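Local coordinates for phosphatidylglycerophosphatase B (Bacillus subtilis, PDB 6FMX), which removes the terminal phosphate from phosphatidylglycerophosphate to give phosphatidylglycerol in the cell membrane, and also dephosphorylates undecaprenyl pyrophosphate, at residues A48-A53 / P123-L128; V147-A152 / L201-F206. All blocks are in the same frame, centred on the assembly; numbering follows the deposited sequence.

Interaction 1 of 2, residues A48-A53 / P123-L128; sequences AISKAA and PDFAPL
Lys-51 places its CE methylene over one face of the Phe-125 ring, a CH-pi contact between helix 40-54, assigned to the extracellular side, and the loop that begins at the end of the first phosphatase sequence motif in this PAP2-type membrane phosphatase. The methylene CE of Lys-51 sits 3.9 Å from the centroid of the Phe-125 ring, 24° off the ring normal and displaced toward the CD1-CE1 side. The lysine side chain lies roughly perpendicular to that of Phe-125, and the closest pair is Lys-51 CE and Phe-125 CD1 at 3.6 Å. The ring's opposite face rests on the loop itself: the carbonyl O of Pro-123 lies 3.5 Å from the plane of the Phe-125 ring, over its centre, leaving the aromatic group between a lysine methylene and a backbone carbonyl.

Ser-50 meets the ring differently, at its edge, with OG 3.9 Å from Phe-125 CD2. Its hydroxyl is swung anti to the backbone N (chi1 -176°), which carries OG toward the loop, where it also touches Pro-123 CB at 4.0 Å. These are van der Waals contacts.

Farther out, the lysine chain is stretched out, and its ammonium group forms a salt bridge with Glu-47, one turn earlier on the same helix; Phe-125 also touches Glu-47. Pro-123, the last residue of the motif, packs on Ser-135 and Phe-191, while the loop is tied back to the region of helix 40-54 by a hydrogen bond from Arg-57 NH2 to the carbonyl O of Ala-126.

Interaction 2 of 2, residues V147-A152 / L201-F206; sequences VYPVIA and LGLLLF
Phe-206 turns the face of its ring to Pro-149 and its edge to Val-150, and these two orientations define the contact. Pro-149 CB stands over the ring centre, 3.6 Å from the centroid of Phe-206 and only 10° off the ring normal, a nearly perpendicular CH-pi approach. The backbone comes close as well, with Pro-149 O 3.3 Å from Phe-206 CE1. At the rim of the ring, Val-150 CG2 lies in its plane, 3.7 Å from Phe-206 CD1, and the valine and phenylalanine side chains run alongside one another in opposite senses. With CG anti to the backbone N (chi1 156°), the phenyl group reaches from helix 192-215 across to both residues. Leu-203, one turn earlier, adds a lighter apolar touch through CD1, 4.2 Å from Pro-149 CG. With an alanine here instead of Phe-206 the ring is gone from beneath Pro-149 CB and beside Val-150 CG2, which is likely to open a gap between the two helices.

The proline also lacks an N-H, so helix 139-158 is kinked here. Elsewhere around this helix, Tyr-148 and Ala-152 pack on helix 166-186, and Val-147 on helices 74-92 and 96-118. The axes of segments 147-152 and 201-206 approach to 8.9 Å and cross at -25°: two transmembrane helices running in the same N-to-C sense, packed through proline and phenylalanine within the helical bundle of this PAP2-family phosphatase.

In the fold
The two contacts lie at different levels of one chain, their centres 27 Å apart and their nearest atoms about 17 Å apart, without touching. Interaction 1 is on the side assigned as extracellular, near the catalytic site: the side chain of Pro-123 is about 6 Å from that of the assigned nucleophile His-190, about 5 Å from that of Asp-194, assigned to stabilise that histidine, and about 8 Å from the bound tungstate. Interaction 2 is within the membrane-spanning bundle, away from that site. Its helices nevertheless lead to it, since helix 139-158 begins just before the assigned proton donor His-140 and helix 192-215 carries Asp-194 in its first turn.

Interaction 1 of 2, residues A48-A53 / P123-L128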
# COMPACT_ATOMS: atom_id res chain seq x y z
N ALA A 48 -16.27 -7.27 13.90
CA ALA A 48 -16.68 -8.64 13.61
C ALA A 48 -15.73 -9.31 12.62
O ALA A 48 -15.46 -10.51 12.73
CB ALA A 48 -18.11 -8.66 13.07
N ILE A 49 -15.23 -8.55 11.65
CA ILE A 49 -14.32 -9.12 10.66
C ILE A 49 -12.95 -9.36 11.29
O ILE A 49 -12.31 -10.38 11.04
CB ILE A 49 -14.23 -8.21 9.42
CG1 ILE A 49 -15.57 -8.20 8.69
CG2 ILE A 49 -13.13 -8.68 8.47
CD1 ILE A 49 -15.64 -7.21 7.54
N SER A 50 -12.50 -8.42 12.12
CA SER A 50 -11.23 -8.57 12.82
C SER A 50 -11.22 -9.84 13.65
O SER A 50 -10.28 -10.65 13.58
CB SER A 50 -10.98 -7.35 13.69
OG SER A 50 -9.71 -7.42 14.32
N LYS A 51 -12.27 -10.06 14.45
CA LYS A 51 -12.34 -11.25 15.30
C LYS A 51 -12.54 -12.51 14.47
O LYS A 51 -11.97 -13.56 14.78
CB LYS A 51 -13.45 -11.09 16.34
CG LYS A 51 -13.12 -10.08 17.42
CD LYS A 51 -14.28 -9.86 18.38
CE LYS A 51 -13.82 -9.23 19.67
NZ LYS A 51 -14.94 -9.04 20.63
N ALA A 52 -13.34 -12.43 13.40
CA ALA A 52 -13.52 -13.60 12.55
C ALA A 52 -12.20 -14.06 11.94
O ALA A 52 -11.99 -15.27 11.75
CB ALA A 52 -14.54 -13.30 11.45
N ALA A 53 -11.30 -13.12 11.64
CA ALA A 53 -10.00 -13.50 11.08
C ALA A 53 -9.19 -14.34 12.06
O ALA A 53 -8.42 -15.22 11.63
CB ALA A 53 -9.23 -12.24 10.67
N PRO A 123 -7.36 -2.11 16.79
CA PRO A 123 -8.28 -3.17 17.24
C PRO A 123 -8.00 -3.68 18.64
O PRO A 123 -8.91 -3.73 19.48
CB PRO A 123 -8.08 -4.26 16.17
CG PRO A 123 -7.70 -3.49 14.93
CD PRO A 123 -6.83 -2.36 15.43
N ASP A 124 -6.76 -4.11 18.90
CA ASP A 124 -6.28 -4.56 20.22
C ASP A 124 -7.12 -5.69 20.81
O ASP A 124 -7.26 -5.80 22.03
CB ASP A 124 -6.18 -3.39 21.21
CG ASP A 124 -4.80 -2.77 21.19
OD1 ASP A 124 -3.80 -3.54 21.23
OD2 ASP A 124 -4.69 -1.53 21.11
N PHE A 125 -7.67 -6.55 19.96
CA PHE A 125 -8.25 -7.81 20.41
C PHE A 125 -7.20 -8.90 20.49
O PHE A 125 -7.17 -9.66 21.47
CB PHE A 125 -9.37 -8.25 19.47
CG PHE A 125 -10.42 -7.21 19.26
CD1 PHE A 125 -11.25 -6.83 20.31
CD2 PHE A 125 -10.58 -6.60 18.03
CE1 PHE A 125 -12.21 -5.86 20.13
CE2 PHE A 125 -11.55 -5.63 17.84
CZ PHE A 125 -12.37 -5.26 18.89
N ALA A 126 -6.34 -8.99 19.50
CA ALA A 126 -5.44 -10.12 19.37
C ALA A 126 -4.28 -9.82 18.43
O ALA A 126 -4.07 -10.57 17.47
CB ALA A 126 -6.21 -11.34 18.88
N PRO A 127 -3.50 -8.77 18.67
CA PRO A 127 -2.43 -8.43 17.72
C PRO A 127 -1.34 -9.49 17.75
O PRO A 127 -1.01 -10.03 18.81
CB PRO A 127 -1.92 -7.09 18.23
CG PRO A 127 -2.16 -7.16 19.72
CD PRO A 127 -3.42 -7.96 19.90
N LEU A 128 -0.78 -9.79 16.59
CA LEU A 128 0.37 -10.68 16.51
C LEU A 128 1.66 -9.94 16.23
O LEU A 128 2.74 -10.55 16.28
CB LEU A 128 0.14 -11.75 15.44
CG LEU A 128 -0.90 -12.80 15.81
CD1 LEU A 128 -1.24 -13.66 14.60
CD2 LEU A 128 -0.40 -13.65 16.99

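Interaction 2 of 2, residues V147-A152 / L201-F206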
# COMPACT_ATOMS: atom_id res chain seq x y z
N VAL A 147 3.76 1.57 -3.72
CA VAL A 147 5.10 1.25 -4.20
C VAL A 147 5.08 0.10 -5.21
O VAL A 147 5.80 0.14 -6.21
CB VAL A 147 6.02 0.95 -3.00
CG1 VAL A 147 7.38 0.48 -3.49
CG2 VAL A 147 6.18 2.18 -2.14
N TYR A 148 4.30 -0.96 -4.96
CA TYR A 148 4.41 -2.09 -5.87
C TYR A 148 3.84 -1.78 -7.26
O TYR A 148 4.47 -2.15 -8.26
CB TYR A 148 3.79 -3.36 -5.27
CG TYR A 148 4.67 -3.94 -4.19
CD1 TYR A 148 5.89 -4.53 -4.51
CD2 TYR A 148 4.32 -3.85 -2.86
CE1 TYR A 148 6.72 -5.03 -3.52
CE2 TYR A 148 5.15 -4.34 -1.86
CZ TYR A 148 6.34 -4.93 -2.20
OH TYR A 148 7.15 -5.42 -1.21
N PRO A 149 2.69 -1.11 -7.39
CA PRO A 149 2.29 -0.66 -8.74
C PRO A 149 3.26 0.33 -9.37
O PRO A 149 3.45 0.30 -10.59
CB PRO A 149 0.91 -0.03 -8.51
CG PRO A 149 0.40 -0.68 -7.27
CD PRO A 149 1.61 -0.91 -6.40
N VAL A 150 3.88 1.19 -8.56
CA VAL A 150 4.87 2.13 -9.09
C VAL A 150 6.08 1.37 -9.62
O VAL A 150 6.58 1.64 -10.72
CB VAL A 150 5.27 3.15 -8.01
CG1 VAL A 150 6.57 3.83 -8.38
CG2 VAL A 150 4.18 4.18 -7.84
N ILE A 151 6.59 0.41 -8.83
CA ILE A 151 7.70 -0.42 -9.29
C ILE A 151 7.33 -1.11 -10.59
O ILE A 151 8.11 -1.12 -11.55
CB ILE A 151 8.09 -1.44 -8.20
CG1 ILE A 151 8.85 -0.75 -7.06
CG2 ILE A 151 8.91 -2.58 -8.81
CD1 ILE A 151 9.06 -1.65 -5.83
N ALA A 152 6.13 -1.69 -10.64
CA ALA A 152 5.66 -2.33 -11.86
C ALA A 152 5.69 -1.36 -13.04
O ALA A 152 6.13 -1.73 -14.14
CB ALA A 152 4.24 -2.87 -11.66
N LEU A 201 -5.53 5.45 -1.05
CA LEU A 201 -4.61 6.58 -1.17
C LEU A 201 -3.24 6.20 -1.73
O LEU A 201 -2.63 7.01 -2.43
CB LEU A 201 -4.44 7.28 0.18
CG LEU A 201 -5.68 8.00 0.73
CD1 LEU A 201 -5.32 8.68 2.02
CD2 LEU A 201 -6.21 9.02 -0.26
N GLY A 202 -2.74 5.00 -1.44
CA GLY A 202 -1.53 4.54 -2.10
C GLY A 202 -1.73 4.39 -3.59
O GLY A 202 -0.87 4.78 -4.39
N LEU A 203 -2.87 3.82 -4.00
CA LEU A 203 -3.20 3.69 -5.41
C LEU A 203 -3.36 5.06 -6.06
O LEU A 203 -2.96 5.27 -7.21
CB LEU A 203 -4.47 2.87 -5.56
CG LEU A 203 -4.70 1.88 -6.71
CD1 LEU A 203 -3.42 1.13 -7.09
CD2 LEU A 203 -5.80 0.91 -6.31
N LEU A 204 -3.96 6.01 -5.33
CA LEU A 204 -4.08 7.37 -5.83
C LEU A 204 -2.71 7.96 -6.14
O LEU A 204 -2.50 8.55 -7.20
CB LEU A 204 -4.83 8.23 -4.80
CG LEU A 204 -5.25 9.65 -5.17
CD1 LEU A 204 -6.44 10.02 -4.30
CD2 LEU A 204 -4.14 10.63 -4.91
N LEU A 205 -1.75 7.82 -5.21
CA LEU A 205 -0.41 8.35 -5.43
C LEU A 205 0.27 7.67 -6.61
O LEU A 205 1.00 8.33 -7.36
CB LEU A 205 0.44 8.21 -4.17
CG LEU A 205 -0.05 9.11 -3.03
CD1 LEU A 205 0.68 8.79 -1.73
CD2 LEU A 205 0.16 10.55 -3.41
N PHE A 206 0.04 6.37 -6.78
CA PHE A 206 0.54 5.66 -7.96
C PHE A 206 0.01 6.29 -9.24
O PHE A 206 0.78 6.61 -10.15
CB PHE A 206 0.14 4.18 -7.88
CG PHE A 206 0.08 3.49 -9.23
CD1 PHE A 206 1.24 3.27 -9.97
CD2 PHE A 206 -1.13 3.05 -9.75
CE1 PHE A 206 1.18 2.63 -11.20
CE2 PHE A 206 -1.19 2.42 -10.98
CZ PHE A 206 -0.03 2.20 -11.70